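Endoglucanase A (Clostridium cellulolyticum, PDB 1EDG) hydrolyses internal beta-1,4-glucosidic bonds of cellulose with a family 5 glycoside hydrolase catalytic domain built as a TIM barrel. Local coordinates at residues V285-F288 with M289-Y293. Sequence-based numbering, arbitrary orientation.
Sequences VTWF and MDNIY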
loop_
_atom_site.group_PDB
_atom_site.type_symbol
_atom_site.label_atom_id
_atom_site.label_comp_id
_atom_site.label_asym_id
_atom_site.label_seq_id
_atom_site.Cartn_x
_atom_site.Cartn_y
_atom_site.Cartn_z
ATOM N N VAL A 285 9.476 -14.946 -6.409
ATOM C CA VAL A 285 9.161 -14.172 -5.212
ATOM C C VAL A 285 10.369 -13.388 -4.689
ATOM O O VAL A 285 10.254 -12.217 -4.343
ATOM C CB VAL A 285 8.627 -15.097 -4.074
ATOM C CG1 VAL A 285 8.502 -14.328 -2.762
ATOM C CG2 VAL A 285 7.276 -15.686 -4.459
ATOM N N THR A 286 11.535 -14.025 -4.657
ATOM C CA THR A 286 12.735 -13.383 -4.127
ATOM C C THR A 286 13.521 -12.410 -5.018
ATOM O O THR A 286 14.214 -11.534 -4.495
ATOM C CB THR A 286 13.717 -14.440 -3.563
ATOM O OG1 THR A 286 14.099 -15.346 -4.605
ATOM C CG2 THR A 286 13.065 -15.219 -2.419
ATOM N N TRP A 287 13.403 -12.522 -6.341
ATOM C CA TRP A 287 14.170 -11.641 -7.225
ATOM C C TRP A 287 14.035 -10.160 -6.890
ATOM O O TRP A 287 15.038 -9.472 -6.675
ATOM C CB TRP A 287 13.841 -11.892 -8.708
ATOM C CG TRP A 287 12.567 -11.248 -9.186
ATOM C CD1 TRP A 287 11.312 -11.786 -9.148
ATOM C CD2 TRP A 287 12.419 -9.918 -9.718
ATOM N NE1 TRP A 287 10.392 -10.875 -9.609
ATOM C CE2 TRP A 287 11.041 -9.720 -9.966
ATOM C CE3 TRP A 287 13.315 -8.875 -9.999
ATOM C CZ2 TRP A 287 10.533 -8.516 -10.483
ATOM C CZ3 TRP A 287 12.811 -7.676 -10.512
ATOM C CH2 TRP A 287 11.431 -7.509 -10.748
ATOM N N PHE A 288 12.803 -9.673 -6.774
ATOM C CA PHE A 288 12.605 -8.260 -6.481
ATOM C C PHE A 288 12.979 -7.907 -5.047
ATOM O O PHE A 288 13.410 -6.781 -4.772
ATOM C CB PHE A 288 11.179 -7.799 -6.834
ATOM C CG PHE A 288 10.124 -8.227 -5.851
ATOM C CD1 PHE A 288 9.493 -9.459 -5.976
ATOM C CD2 PHE A 288 9.765 -7.392 -4.794
ATOM C CE1 PHE A 288 8.520 -9.856 -5.060
ATOM C CE2 PHE A 288 8.798 -7.780 -3.878
ATOM C CZ PHE A 288 8.175 -9.017 -4.013
ATOM N N MET A 289 12.841 -8.870 -4.138
ATOM C CA MET A 289 13.192 -8.640 -2.743
ATOM C C MET A 289 14.696 -8.452 -2.600
ATOM O O MET A 289 15.145 -7.637 -1.795
ATOM C CB MET A 289 12.706 -9.788 -1.859
ATOM C CG MET A 289 11.203 -9.897 -1.827
ATOM S SD MET A 289 10.626 -10.981 -0.538
ATOM C CE MET A 289 8.810 -10.941 -0.834
ATOM N N ASP A 290 15.472 -9.202 -3.381
ATOM C CA ASP A 290 16.927 -9.080 -3.344
ATOM C C ASP A 290 17.336 -7.712 -3.881
ATOM O O ASP A 290 18.239 -7.072 -3.341
ATOM C CB ASP A 290 17.598 -10.199 -4.141
ATOM C CG ASP A 290 17.620 -11.522 -3.390
ATOM O OD1 ASP A 290 17.604 -11.512 -2.143
ATOM O OD2 ASP A 290 17.657 -12.577 -4.053
ATOM N N ASN A 291 16.654 -7.254 -4.927
ATOM C CA ASN A 291 16.935 -5.933 -5.495
ATOM C C ASN A 291 16.685 -4.868 -4.432
ATOM O O ASN A 291 17.488 -3.949 -4.251
ATOM C CB ASN A 291 16.037 -5.656 -6.706
ATOM C CG ASN A 291 16.431 -6.462 -7.920
ATOM O OD1 ASN A 291 17.484 -7.107 -7.930
ATOM N ND2 ASN A 291 15.592 -6.438 -8.948
ATOM N N ILE A 292 15.568 -5.008 -3.727
ATOM C CA ILE A 292 15.200 -4.072 -2.674
ATOM C C ILE A 292 16.203 -4.109 -1.521
ATOM O O ILE A 292 16.601 -3.056 -0.999
ATOM C CB ILE A 292 13.769 -4.361 -2.156
ATOM C CG1 ILE A 292 12.747 -4.025 -3.248
ATOM C CG2 ILE A 292 13.485 -3.558 -0.891
ATOM C CD1 ILE A 292 11.339 -4.473 -2.922
ATOM N N TYR A 293 16.624 -5.310 -1.137
ATOM C CA TYR A 293 17.589 -5.463 -0.053
ATOM C C TYR A 293 18.914 -4.784 -0.395
ATOM O O TYR A 293 19.437 -3.985 0.382
ATOM C CB TYR A 293 17.847 -6.945 0.234
ATOM C CG TYR A 293 18.900 -7.178 1.294
ATOM C CD1 TYR A 293 18.642 -6.870 2.627
ATOM C CD2 TYR A 293 20.158 -7.689 0.965
ATOM C CE1 TYR A 293 19.603 -7.061 3.615
ATOM C CE2 TYR A 293 21.130 -7.886 1.946
ATOM C CZ TYR A 293 20.844 -7.568 3.270
ATOM O OH TYR A 293 21.792 -7.730 4.257
HETATM O O HOH W 1 16.401 -14.497 -5.819
HETATM O O HOH W 2 17.119 -9.928 -8.715
#
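Met289 lays its CG over one face of the Phe288 ring, a CH-pi contact 3.9 Å from the ring centroid and 17° off the normal. Beyond CG the Met289 side chain is extended (chi3 -178°), carrying CE to 3.8 Å from Phe288 CZ and against Val285 CG1; SD stands obliquely to the ring in a Met-aromatic contact. Phe288 holds CG between its backbone N and carbonyl carbon (chi1 76°), which brings the ring back beside Met289; Ile292 CD1 meets the ring edge at CD2, 3.8 Å away. On another side of the helix, Asn291 ND2 approaches Trp287 CZ3 obliquely (3.4 Å), the amide and indole planes nearly perpendicular.

Backbone N-H...O=C hydrogen bonds run from Asp290 N to Thr286 O (2.9 Å), from Asn291 N to Trp287 O and from Ile292 N to Phe288 O. Two waters bridge one turn each: the first links Thr286 OG1 to Asp290 OD2, the second donates to both Trp287 O and Asn291 OD1. Val285 O, by contrast, is buried against Met289 CG without a polar partner.

Asp290 OD1 forms a salt bridge with Arg333. Helix 279-297 packs on the outside of the TIM barrel, Phe288 and Ile292 reaching strand 303-308, Val285 and Thr286 helix 316-332, and Trp287 helix 228-232.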